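Aspartate-semialdehyde dehydrogenase (Candida albicans, PDB 3HSK) catalyses the NADPH-dependent reductive dephosphorylation of 4-phospho-L-aspartate to its semialdehyde, the second step in making the aspartate family of amino acids. Local coordinates at residues F35-S40 with E71-T76; E234-L239 with S255-S260; N90-D95 with V114-A119; V136-N141 with G368-E373. One frame throughout, in Å; residues are numbered along the deposited sequence.

Contact 1. Residues F35-S40 with E71-T76; sequences FILLLS and ETLPET
In the Rossmann-type NADP-binding domain, Ile36, Leu37 and Ser40 near the end of helix 30-39 meet the loop 71-74. Leu73 carries the apolar part. Its two methyls divide between two helix residues. CD1 of Leu73 lies 3.8 Å from CA of Leu37, so it rests against the helix backbone itself. CD1 of Leu73 is also 3.9 Å from CD1 of Leu37. The other branch, CD2 of Leu73, reaches CG2 of Ile36 at 4.1 Å, and these two side chains cross at about a right angle. Leu37 CG stands opposite its own backbone N (chi1 -171°), which carries the CD1 methyl of Leu37 out to the loop, where it also lies 4.0 Å from O of Thr72.

Helix 30-39 follows the glycine-rich turn Gly26-Ser30 that lines the NADP pocket. The contact is on the flank of this helix, and the side chain of Ile36 stays about 8 Å from the bound NADP. Ile36 also packs on strand 45-52, and Tyr61 touches both Ile36 and Leu73.

At the far end, OG of Ser40 approaches the ring of Pro74, 3.2 Å from CG of Pro74. Pro74 is the N-cap residue of helix 75-78. No hydrogen bond joins the two segments. At the exposed margin, CB of Glu71 lies 4.3 Å from CD1 of Leu37, while the carboxylate of Glu71 turns to a salt bridge with Lys41.

Contact 2. Residues E234-L239 with S255-S260; sequences ETKKIL and SEMKVS
Lys236 on helix 227-238 lies across Met257 and Val259, and its aliphatic chain touches both. CB of Lys236 is 4.0 Å from the terminal methyl CE of Met257. CG of Lys236 comes much nearer, 3.3 Å from CE of Met257, which is tighter than normal van der Waals packing. The chain then bends by rotation about CG-CD (chi3 -111°) and passes on to Val259, two residues along from Met257. There CE of Lys236 meets CG2 of Val259, again at a tight 3.3 Å. At the tip, NZ of Lys236 is 4.0 Å from CG2 of Val259.

Met257 reaches the helix with its own chain extended as far as SD and bent at the last bond (chi3 72°). The bend turns CE onto Lys236, while SD of Met257 faces CD1 of Leu239 at 4.4 Å. The other methyl of the valine, CG1 of Val259, lies 3.9 Å from OG1 of Thr235. That hydroxyl is hydrogen-bonded to O of Leu231, one turn back.

Strand 258-262 is an outermost strand, within this chain, of the mixed sheet in the dimerisation domain. O of Val259 accepts a hydrogen bond from Ser347 of the second subunit, so this strand meets both the helix and the partner subunit.

No hydrogen bond or salt bridge crosses between the segments. Lys236 therefore serves here through its methylenes, and the contact rests on van der Waals packing, tight at two points.

Contact 3. Residues N90-D95 with V114-A119; sequences NFLECD and VEAGLA
Leu118 and Ala119 press their methyls against backbone carbonyls of the 90-95 loop. Both branches of Leu118 take part. CD1 of Leu118 lies 3.5 Å from O of Phe91, and CD2 of Leu118 lies 3.5 Å from O of Cys94. Leu118 CG sits opposite its own carbonyl carbon (chi1 -68°), which sets the fork of the side chain over the short 3-10 turn 91-93. The O of Phe91 also accepts the backbone N of Cys94 within that turn. One residue on, CB of Ala119 is 3.5 Å from O of Asp95. In the other direction, CD2 of Leu92 lies 4.0 Å from O of Ala116.

Apolar side-chain contact is slight. CD2 of Leu92 stands 4.5 Å from CB of Ala116, on the exposed side.

Hydrogen bonds act within the segments or to their neighbours, and none crosses. Gly117 closes helix 103-115 in a Schellman motif, with its N bonded to O of Val114 and a positive phi of 87°. Asp95 OD2 is bonded to N of Lys21.

Asp95 leads into strand 96-99, and Ala119 begins strand 119-122. The strands are parallel neighbours, and the backbone of Ala119 bonds to that of Val97. With helix 103-115 connecting them, they form a beta-alpha-beta crossover of the Rossmann-type NADP-binding fold.

Contact 4. Residues V136-N141 with G368-E373; sequences VVPIVN and GILIAE
Pro138 and Ile139 meet Leu370, and Val136 meets Ile371, where helix 364-376 near the C-terminus packs back on the Rossmann-type NADP-binding domain. The loop 136-141 follows strand 135-136, an outermost strand, within this chain, of that fold's parallel sheet.

The side-chain contacts are apolar and buried. CD2 of Leu370 does double duty: it is 3.8 Å from CB of Pro138 and 3.8 Å from CG2 of Ile139. Leu370 CG lies opposite its backbone N (chi1 -170°), which brings CD2 to Pro138 and Ile139. Ile139 meets Leu370 nearly at a right angle. Beside it, CG1 of Ile371 touches two residues, 4.0 Å from CB of Pro138 and 4.0 Å from CG1 of Val136. Ile371 also packs on Ile167 and Ile169 of strand 165-169.

No hydrogen bond crosses the contact. Those of the loop hold its bend. O of Val137 accepts from two backbone donors, N of Val140 at 2.7 Å and N of Asn141 at 3.0 Å. The amide of Asn141 ties back to the strand end. Its ND2 bonds to O of Leu135. OD1 of Asn141 accepts N of Val137 at 2.9 Å, with the donor in the carbonyl plane and a bent N-H...O angle of 134°.

In the fold
Contacts 1 and 3 both lie in the NADP-binding domain, with centres 22 Å apart and no touch. Neither touches the bound NADP; in contact 3 the side chain of Phe91 is about 9 Å from it. Contact 4 lies near the centre of the chain and touches two others. CD1 of Phe35 in contact 1 is 3.6 Å from CD1 of Ile369, and O of Ile238 in contact 2 is 3.4 Å from CB of Asn141. Along the chain, contact 2 is nested in the loop that contact 4 closes. Cys172, the predicted acyl-thioester residue, lies about 10 Å from Ile139 and about 12 Å from Thr235, measured between side chains.

Contact 1. Residues F35-S40 with E71-T76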
loop_
_atom_site.group_PDB
_atom_site.type_symbol
_atom_site.label_atom_id
_atom_site.label_comp_id
_atom_site.label_asym_id
_atom_site.label_seq_id
_atom_site.Cartn_x
_atom_site.Cartn_y
_atom_site.Cartn_z
ATOM N N PHE A 35 -11.045 15.044 21.929
ATOM C CA PHE A 35 -11.717 16.351 21.944
ATOM C C PHE A 35 -11.479 17.100 23.249
ATOM O O PHE A 35 -11.025 18.243 23.237
ATOM C CB PHE A 35 -13.227 16.215 21.715
ATOM C CG PHE A 35 -13.644 16.385 20.286
ATOM C CD1 PHE A 35 -13.376 17.570 19.605
ATOM C CD2 PHE A 35 -14.318 15.367 19.622
ATOM C CE1 PHE A 35 -13.755 17.732 18.288
ATOM C CE2 PHE A 35 -14.709 15.525 18.297
ATOM C CZ PHE A 35 -14.428 16.709 17.631
ATOM N N ILE A 36 -11.798 16.448 24.366
ATOM C CA ILE A 36 -11.661 17.047 25.694
ATOM C C ILE A 36 -10.197 17.342 26.011
ATOM O O ILE A 36 -9.884 18.391 26.576
ATOM C CB ILE A 36 -12.290 16.148 26.794
ATOM C CG1 ILE A 36 -13.779 15.916 26.502
ATOM C CG2 ILE A 36 -12.103 16.762 28.186
ATOM C CD1 ILE A 36 -14.360 14.682 27.166
ATOM N N LEU A 37 -9.308 16.423 25.630
ATOM C CA LEU A 37 -7.870 16.612 25.812
ATOM C C LEU A 37 -7.388 17.893 25.123
ATOM O O LEU A 37 -6.664 18.687 25.725
ATOM C CB LEU A 37 -7.085 15.388 25.316
ATOM C CG LEU A 37 -5.578 15.326 25.617
ATOM C CD1 LEU A 37 -5.318 14.951 27.068
ATOM C CD2 LEU A 37 -4.871 14.346 24.691
ATOM N N LEU A 38 -7.807 18.094 23.874
ATOM C CA LEU A 38 -7.449 19.297 23.116
ATOM C C LEU A 38 -8.056 20.573 23.687
ATOM O O LEU A 38 -7.324 21.509 24.013
ATOM C CB LEU A 38 -7.821 19.153 21.640
ATOM C CG LEU A 38 -6.787 18.505 20.720
ATOM C CD1 LEU A 38 -7.362 18.387 19.327
ATOM C CD2 LEU A 38 -5.482 19.305 20.699
ATOM N N LEU A 39 -9.383 20.603 23.810
ATOM C CA LEU A 39 -10.109 21.777 24.312
ATOM C C LEU A 39 -9.628 22.216 25.695
ATOM O O LEU A 39 -9.836 23.363 26.105
ATOM C CB LEU A 39 -11.614 21.498 24.360
ATOM C CG LEU A 39 -12.387 21.311 23.051
ATOM C CD1 LEU A 39 -13.714 20.619 23.315
ATOM C CD2 LEU A 39 -12.606 22.640 22.344
ATOM N N SER A 40 -8.980 21.292 26.401
ATOM C CA SER A 40 -8.456 21.539 27.735
ATOM C C SER A 40 -7.296 22.533 27.719
ATOM O O SER A 40 -7.071 23.250 28.693
ATOM C CB SER A 40 -8.001 20.222 28.358
ATOM O OG SER A 40 -8.143 20.270 29.761
ATOM N N GLU A 71 -1.476 10.598 27.342
ATOM C CA GLU A 71 -1.406 11.809 28.150
ATOM C C GLU A 71 -2.543 11.824 29.173
ATOM O O GLU A 71 -3.669 11.421 28.861
ATOM C CB GLU A 71 -1.498 13.034 27.244
ATOM C CG GLU A 71 -1.022 14.333 27.875
ATOM C CD GLU A 71 -0.961 15.488 26.882
ATOM O OE1 GLU A 71 -0.796 15.240 25.665
ATOM O OE2 GLU A 71 -1.072 16.649 27.327
ATOM N N THR A 72 -2.251 12.281 30.390
ATOM C CA THR A 72 -3.280 12.411 31.429
ATOM C C THR A 72 -4.062 13.717 31.300
ATOM O O THR A 72 -3.602 14.674 30.669
ATOM C CB THR A 72 -2.713 12.271 32.871
ATOM O OG1 THR A 72 -1.423 12.892 32.959
ATOM C CG2 THR A 72 -2.598 10.803 33.261
ATOM N N LEU A 73 -5.244 13.738 31.906
ATOM C CA LEU A 73 -6.155 14.870 31.830
ATOM C C LEU A 73 -6.145 15.632 33.156
ATOM O O LEU A 73 -6.089 15.009 34.219
ATOM C CB LEU A 73 -7.566 14.358 31.514
ATOM C CG LEU A 73 -8.637 15.250 30.883
ATOM C CD1 LEU A 73 -8.234 15.723 29.497
ATOM C CD2 LEU A 73 -9.945 14.485 30.811
ATOM N N PRO A 74 -6.181 16.981 33.103
ATOM C CA PRO A 74 -6.240 17.809 34.319
ATOM C C PRO A 74 -7.409 17.452 35.235
ATOM O O PRO A 74 -8.409 16.896 34.775
ATOM C CB PRO A 74 -6.405 19.237 33.779
ATOM C CG PRO A 74 -6.750 19.090 32.341
ATOM C CD PRO A 74 -6.138 17.812 31.888
ATOM N N GLU A 75 -7.270 17.785 36.516
ATOM C CA GLU A 75 -8.221 17.386 37.554
ATOM C C GLU A 75 -9.597 18.041 37.388
ATOM O O GLU A 75 -10.628 17.404 37.627
ATOM C CB GLU A 75 -7.646 17.693 38.944
ATOM C CG GLU A 75 -8.186 16.807 40.066
ATOM C CD GLU A 75 -7.693 17.220 41.449
ATOM O OE1 GLU A 75 -6.496 17.561 41.592
ATOM O OE2 GLU A 75 -8.506 17.194 42.400
ATOM N N THR A 76 -9.603 19.310 36.980
ATOM C CA THR A 76 -10.845 20.073 36.804
ATOM C C THR A 76 -11.765 19.458 35.734
ATOM O O THR A 76 -12.987 19.400 35.911
ATOM C CB THR A 76 -10.573 21.593 36.556
ATOM O OG1 THR A 76 -11.731 22.217 35.990
ATOM C CG2 THR A 76 -9.372 21.807 35.633
#

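Contact 2. Residues E234-L239 with S255-S260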
loop_
_atom_site.group_PDB
_atom_site.type_symbol
_atom_site.label_atom_id
_atom_site.label_comp_id
_atom_site.label_asym_id
_atom_site.label_seq_id
_atom_site.Cartn_x
_atom_site.Cartn_y
_atom_site.Cartn_z
ATOM N N GLU A 234 -16.300 10.499 -0.282
ATOM C CA GLU A 234 -16.076 11.731 0.481
ATOM C C GLU A 234 -15.159 12.721 -0.231
ATOM O O GLU A 234 -15.381 13.931 -0.175
ATOM C CB GLU A 234 -15.519 11.418 1.869
ATOM C CG GLU A 234 -16.520 10.761 2.811
ATOM C CD GLU A 234 -16.019 10.679 4.243
ATOM O OE1 GLU A 234 -14.967 11.273 4.559
ATOM O OE2 GLU A 234 -16.686 10.023 5.060
ATOM N N THR A 235 -14.128 12.208 -0.895
ATOM C CA THR A 235 -13.181 13.073 -1.597
ATOM C C THR A 235 -13.887 13.871 -2.710
ATOM O O THR A 235 -13.562 15.032 -2.952
ATOM C CB THR A 235 -11.964 12.281 -2.141
ATOM O OG1 THR A 235 -12.419 11.173 -2.911
ATOM C CG2 THR A 235 -11.131 11.742 -1.008
ATOM N N LYS A 236 -14.875 13.248 -3.348
ATOM C CA LYS A 236 -15.682 13.897 -4.389
ATOM C C LYS A 236 -16.527 15.060 -3.865
ATOM O O LYS A 236 -16.683 16.078 -4.552
ATOM C CB LYS A 236 -16.552 12.875 -5.122
ATOM C CG LYS A 236 -15.851 12.213 -6.304
ATOM C CD LYS A 236 -16.720 11.164 -6.974
ATOM C CE LYS A 236 -16.163 9.768 -6.734
ATOM N NZ LYS A 236 -17.152 8.671 -6.936
ATOM N N LYS A 237 -17.061 14.909 -2.653
ATOM C CA LYS A 237 -17.816 15.975 -2.002
ATOM C C LYS A 237 -16.900 17.098 -1.514
ATOM O O LYS A 237 -17.208 18.277 -1.696
ATOM C CB LYS A 237 -18.653 15.421 -0.847
ATOM C CG LYS A 237 -19.394 16.485 -0.044
ATOM C CD LYS A 237 -20.462 15.882 0.869
ATOM C CE LYS A 237 -21.343 16.983 1.457
ATOM N NZ LYS A 237 -22.403 16.448 2.359
ATOM N N ILE A 238 -15.784 16.720 -0.891
ATOM C CA ILE A 238 -14.853 17.681 -0.298
ATOM C C ILE A 238 -14.217 18.581 -1.353
ATOM O O ILE A 238 -14.010 19.768 -1.117
ATOM C CB ILE A 238 -13.759 16.975 0.533
ATOM C CG1 ILE A 238 -14.352 16.440 1.841
ATOM C CG2 ILE A 238 -12.608 17.924 0.843
ATOM C CD1 ILE A 238 -13.611 15.242 2.392
ATOM N N LEU A 239 -13.917 18.001 -2.511
ATOM C CA LEU A 239 -13.341 18.733 -3.637
ATOM C C LEU A 239 -14.433 19.254 -4.589
ATOM O O LEU A 239 -14.131 19.917 -5.588
ATOM C CB LEU A 239 -12.343 17.841 -4.394
ATOM C CG LEU A 239 -11.042 17.404 -3.700
ATOM C CD1 LEU A 239 -10.198 16.558 -4.651
ATOM C CD2 LEU A 239 -10.223 18.587 -3.176
ATOM N N SER A 255 -18.208 10.931 -13.847
ATOM C CA SER A 255 -17.688 11.150 -15.204
ATOM C C SER A 255 -16.560 12.184 -15.249
ATOM O O SER A 255 -15.870 12.317 -16.258
ATOM C CB SER A 255 -18.820 11.597 -16.137
ATOM O OG SER A 255 -19.281 12.900 -15.801
ATOM N N GLU A 256 -16.377 12.905 -14.146
ATOM C CA GLU A 256 -15.441 14.014 -14.078
ATOM C C GLU A 256 -14.195 13.698 -13.248
ATOM O O GLU A 256 -13.149 14.320 -13.432
ATOM C CB GLU A 256 -16.154 15.216 -13.482
ATOM C CG GLU A 256 -15.823 16.530 -14.128
ATOM C CD GLU A 256 -16.894 17.566 -13.863
ATOM O OE1 GLU A 256 -18.028 17.373 -14.356
ATOM O OE2 GLU A 256 -16.602 18.566 -13.163
ATOM N N MET A 257 -14.319 12.756 -12.316
ATOM C CA MET A 257 -13.197 12.328 -11.476
ATOM C C MET A 257 -13.380 10.875 -11.059
ATOM O O MET A 257 -14.431 10.496 -10.537
ATOM C CB MET A 257 -13.043 13.231 -10.245
ATOM C CG MET A 257 -11.931 12.824 -9.278
ATOM S SD MET A 257 -11.614 14.014 -7.949
ATOM C CE MET A 257 -13.062 13.786 -6.941
ATOM N N LYS A 258 -12.357 10.069 -11.318
ATOM C CA LYS A 258 -12.335 8.680 -10.884
ATOM C C LYS A 258 -11.446 8.576 -9.660
ATOM O O LYS A 258 -10.348 9.145 -9.621
ATOM C CB LYS A 258 -11.822 7.756 -11.993
ATOM C CG LYS A 258 -12.486 7.947 -13.356
ATOM C CD LYS A 258 -13.918 7.406 -13.387
ATOM C CE LYS A 258 -14.566 7.621 -14.757
ATOM N NZ LYS A 258 -13.726 7.086 -15.865
ATOM N N VAL A 259 -11.939 7.868 -8.651
ATOM C CA VAL A 259 -11.207 7.693 -7.405
ATOM C C VAL A 259 -11.208 6.210 -7.025
ATOM O O VAL A 259 -12.267 5.579 -6.920
ATOM C CB VAL A 259 -11.791 8.559 -6.262
ATOM C CG1 VAL A 259 -11.501 10.047 -6.486
ATOM C CG2 VAL A 259 -13.289 8.356 -6.163
ATOM N N SER A 260 -10.015 5.654 -6.842
ATOM C CA SER A 260 -9.884 4.238 -6.537
ATOM C C SER A 260 -9.088 4.044 -5.254
ATOM O O SER A 260 -7.919 4.424 -5.180
ATOM C CB SER A 260 -9.224 3.497 -7.696
ATOM O OG SER A 260 -9.278 2.099 -7.489
#

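Contact 3. Residues N90-D95 with V114-A119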
loop_
_atom_site.group_PDB
_atom_site.type_symbol
_atom_site.label_atom_id
_atom_site.label_comp_id
_atom_site.label_asym_id
_atom_site.label_seq_id
_atom_site.Cartn_x
_atom_site.Cartn_y
_atom_site.Cartn_z
ATOM N N ASN A 90 -27.065 22.393 30.470
ATOM C CA ASN A 90 -25.753 22.902 30.072
ATOM C C ASN A 90 -25.521 22.857 28.567
ATOM O O ASN A 90 -24.842 23.727 28.014
ATOM C CB ASN A 90 -24.630 22.148 30.794
ATOM C CG ASN A 90 -24.521 22.520 32.266
ATOM O OD1 ASN A 90 -24.755 23.669 32.656
ATOM N ND2 ASN A 90 -24.154 21.544 33.092
ATOM N N PHE A 91 -26.082 21.840 27.913
ATOM C CA PHE A 91 -25.944 21.679 26.466
ATOM C C PHE A 91 -26.606 22.815 25.686
ATOM O O PHE A 91 -26.075 23.251 24.663
ATOM C CB PHE A 91 -26.462 20.312 26.002
ATOM C CG PHE A 91 -25.427 19.221 26.065
ATOM C CD1 PHE A 91 -24.250 19.316 25.326
ATOM C CD2 PHE A 91 -25.630 18.098 26.854
ATOM C CE1 PHE A 91 -23.286 18.312 25.377
ATOM C CE2 PHE A 91 -24.672 17.084 26.913
ATOM C CZ PHE A 91 -23.495 17.196 26.175
ATOM N N LEU A 92 -27.742 23.304 26.179
ATOM C CA LEU A 92 -28.404 24.461 25.573
ATOM C C LEU A 92 -27.607 25.756 25.742
ATOM O O LEU A 92 -27.904 26.766 25.092
ATOM C CB LEU A 92 -29.827 24.636 26.118
ATOM C CG LEU A 92 -30.964 24.083 25.253
ATOM C CD1 LEU A 92 -32.247 23.948 26.068
ATOM C CD2 LEU A 92 -31.196 24.963 24.017
ATOM N N GLU A 93 -26.592 25.713 26.601
ATOM C CA GLU A 93 -25.762 26.882 26.891
ATOM C C GLU A 93 -24.468 26.912 26.070
ATOM O O GLU A 93 -23.747 27.917 26.083
ATOM C CB GLU A 93 -25.436 26.957 28.391
ATOM C CG GLU A 93 -26.670 27.058 29.298
ATOM C CD GLU A 93 -26.329 27.353 30.747
ATOM O OE1 GLU A 93 -25.135 27.302 31.117
ATOM O OE2 GLU A 93 -27.266 27.644 31.525
ATOM N N CYS A 94 -24.183 25.815 25.366
ATOM C CA CYS A 94 -22.969 25.696 24.558
ATOM C C CYS A 94 -23.098 26.408 23.220
ATOM O O CYS A 94 -24.094 26.239 22.507
ATOM C CB CYS A 94 -22.630 24.230 24.298
ATOM S SG CYS A 94 -22.315 23.265 25.763
ATOM N N ASP A 95 -22.064 27.182 22.889
ATOM C CA ASP A 95 -21.943 27.864 21.599
ATOM C C ASP A 95 -21.604 26.898 20.465
ATOM O O ASP A 95 -21.900 27.170 19.301
ATOM C CB ASP A 95 -20.868 28.951 21.689
ATOM C CG ASP A 95 -21.245 30.070 22.650
ATOM O OD1 ASP A 95 -22.274 30.735 22.412
ATOM O OD2 ASP A 95 -20.509 30.287 23.637
ATOM N N VAL A 114 -29.542 19.856 16.570
ATOM C CA VAL A 114 -29.768 20.828 15.501
ATOM C C VAL A 114 -31.151 21.472 15.653
ATOM O O VAL A 114 -31.271 22.701 15.597
ATOM C CB VAL A 114 -29.596 20.199 14.088
ATOM C CG1 VAL A 114 -30.039 21.173 12.988
ATOM C CG2 VAL A 114 -28.146 19.785 13.861
ATOM N N GLU A 115 -32.174 20.638 15.874
ATOM C CA GLU A 115 -33.548 21.107 16.113
ATOM C C GLU A 115 -33.652 22.104 17.265
ATOM O O GLU A 115 -34.459 23.034 17.205
ATOM C CB GLU A 115 -34.508 19.932 16.338
ATOM C CG GLU A 115 -34.892 19.201 15.056
ATOM C CD GLU A 115 -35.680 17.916 15.290
ATOM O OE1 GLU A 115 -35.753 17.425 16.440
ATOM O OE2 GLU A 115 -36.226 17.378 14.303
ATOM N N ALA A 116 -32.822 21.926 18.293
ATOM C CA ALA A 116 -32.793 22.841 19.445
ATOM C C ALA A 116 -32.044 24.150 19.175
ATOM O O ALA A 116 -31.890 24.986 20.078
ATOM C CB ALA A 116 -32.216 22.138 20.669
ATOM N N GLY A 117 -31.568 24.313 17.940
ATOM C CA GLY A 117 -30.883 25.533 17.516
ATOM C C GLY A 117 -29.395 25.557 17.792
ATOM O O GLY A 117 -28.778 26.623 17.814
ATOM N N LEU A 118 -28.801 24.384 17.984
ATOM C CA LEU A 118 -27.401 24.316 18.402
ATOM C C LEU A 118 -26.433 24.098 17.239
ATOM O O LEU A 118 -26.820 23.614 16.171
ATOM C CB LEU A 118 -27.211 23.262 19.507
ATOM C CG LEU A 118 -27.863 23.579 20.867
ATOM C CD1 LEU A 118 -27.904 22.354 21.779
ATOM C CD2 LEU A 118 -27.162 24.741 21.571
ATOM N N ALA A 119 -25.178 24.476 17.461
ATOM C CA ALA A 119 -24.119 24.317 16.470
ATOM C C ALA A 119 -23.362 23.020 16.730
ATOM O O ALA A 119 -22.647 22.900 17.723
ATOM C CB ALA A 119 -23.169 25.514 16.511
#

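Contact 4. Residues V136-N141 with G368-E373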
loop_
_atom_site.group_PDB
_atom_site.type_symbol
_atom_site.label_atom_id
_atom_site.label_comp_id
_atom_site.label_asym_id
_atom_site.label_seq_id
_atom_site.Cartn_x
_atom_site.Cartn_y
_atom_site.Cartn_z
ATOM N N VAL A 136 -16.264 18.642 5.904
ATOM C CA VAL A 136 -15.142 19.564 5.959
ATOM C C VAL A 136 -13.860 18.932 6.500
ATOM O O VAL A 136 -13.835 18.407 7.615
ATOM C CB VAL A 136 -15.509 20.840 6.794
ATOM C CG1 VAL A 136 -14.306 21.752 6.977
ATOM C CG2 VAL A 136 -16.654 21.609 6.132
ATOM N N VAL A 137 -12.819 18.962 5.674
ATOM C CA VAL A 137 -11.442 18.842 6.126
ATOM C C VAL A 137 -10.985 20.297 6.196
ATOM O O VAL A 137 -10.744 20.915 5.152
ATOM C CB VAL A 137 -10.583 18.045 5.118
ATOM C CG1 VAL A 137 -9.102 18.057 5.507
ATOM C CG2 VAL A 137 -11.094 16.622 4.976
ATOM N N PRO A 138 -10.909 20.867 7.415
ATOM C CA PRO A 138 -10.751 22.321 7.604
ATOM C C PRO A 138 -9.505 22.968 6.995
ATOM O O PRO A 138 -9.488 24.187 6.823
ATOM C CB PRO A 138 -10.767 22.489 9.129
ATOM C CG PRO A 138 -10.438 21.148 9.673
ATOM C CD PRO A 138 -11.009 20.161 8.706
ATOM N N ILE A 139 -8.487 22.172 6.669
ATOM C CA ILE A 139 -7.283 22.689 6.016
ATOM C C ILE A 139 -7.402 22.606 4.490
ATOM O O ILE A 139 -6.479 22.981 3.760
ATOM C CB ILE A 139 -5.980 21.964 6.505
ATOM C CG1 ILE A 139 -5.945 20.498 6.052
ATOM C CG2 ILE A 139 -5.837 22.069 8.022
ATOM C CD1 ILE A 139 -4.543 19.886 6.017
ATOM N N VAL A 140 -8.551 22.127 4.022
ATOM C CA VAL A 140 -8.774 21.883 2.599
ATOM C C VAL A 140 -9.982 22.652 2.038
ATOM O O VAL A 140 -9.825 23.462 1.124
ATOM C CB VAL A 140 -8.878 20.362 2.305
ATOM C CG1 VAL A 140 -9.528 20.099 0.960
ATOM C CG2 VAL A 140 -7.498 19.730 2.360
ATOM N N ASN A 141 -11.174 22.403 2.582
ATOM C CA ASN A 141 -12.398 23.026 2.076
ATOM C C ASN A 141 -13.192 23.821 3.126
ATOM O O ASN A 141 -14.399 23.609 3.273
ATOM C CB ASN A 141 -13.304 21.975 1.423
ATOM C CG ASN A 141 -13.859 20.977 2.427
ATOM O OD1 ASN A 141 -13.224 20.694 3.446
ATOM N ND2 ASN A 141 -15.053 20.442 2.145
ATOM N N GLY A 368 -11.999 19.060 14.275
ATOM C CA GLY A 368 -13.182 19.585 14.964
ATOM C C GLY A 368 -12.970 20.953 15.582
ATOM O O GLY A 368 -13.808 21.837 15.432
ATOM N N ILE A 369 -11.846 21.124 16.273
ATOM C CA ILE A 369 -11.508 22.387 16.929
ATOM C C ILE A 369 -11.310 23.505 15.898
ATOM O O ILE A 369 -11.796 24.625 16.091
ATOM C CB ILE A 369 -10.268 22.233 17.872
ATOM C CG1 ILE A 369 -10.710 21.873 19.299
ATOM C CG2 ILE A 369 -9.428 23.506 17.938
ATOM C CD1 ILE A 369 -11.134 20.438 19.485
ATOM N N LEU A 370 -10.615 23.179 14.807
ATOM C CA LEU A 370 -10.340 24.138 13.747
ATOM C C LEU A 370 -11.630 24.619 13.075
ATOM O O LEU A 370 -11.780 25.810 12.818
ATOM C CB LEU A 370 -9.330 23.571 12.728
ATOM C CG LEU A 370 -8.738 24.510 11.661
ATOM C CD1 LEU A 370 -8.226 25.813 12.268
ATOM C CD2 LEU A 370 -7.637 23.831 10.860
ATOM N N ILE A 371 -12.563 23.701 12.820
ATOM C CA ILE A 371 -13.885 24.061 12.290
ATOM C C ILE A 371 -14.582 25.070 13.201
ATOM O O ILE A 371 -15.150 26.049 12.721
ATOM C CB ILE A 371 -14.795 22.825 12.096
ATOM C CG1 ILE A 371 -14.276 21.949 10.945
ATOM C CG2 ILE A 371 -16.253 23.248 11.857
ATOM C CD1 ILE A 371 -14.926 20.570 10.847
ATOM N N ALA A 372 -14.524 24.828 14.511
ATOM C CA ALA A 372 -15.125 25.717 15.508
ATOM C C ALA A 372 -14.455 27.092 15.533
ATOM O O ALA A 372 -15.124 28.099 15.755
ATOM C CB ALA A 372 -15.087 25.081 16.889
ATOM N N GLU A 373 -13.139 27.121 15.311
ATOM C CA GLU A 373 -12.389 28.374 15.182
ATOM C C GLU A 373 -12.807 29.136 13.922
ATOM O O GLU A 373 -12.993 30.350 13.956
ATOM C CB GLU A 373 -10.887 28.106 15.145
ATOM C CG GLU A 373 -10.259 27.824 16.497
ATOM C CD GLU A 373 -8.871 27.221 16.376
ATOM O OE1 GLU A 373 -8.309 27.219 15.260
ATOM O OE2 GLU A 373 -8.336 26.743 17.396
#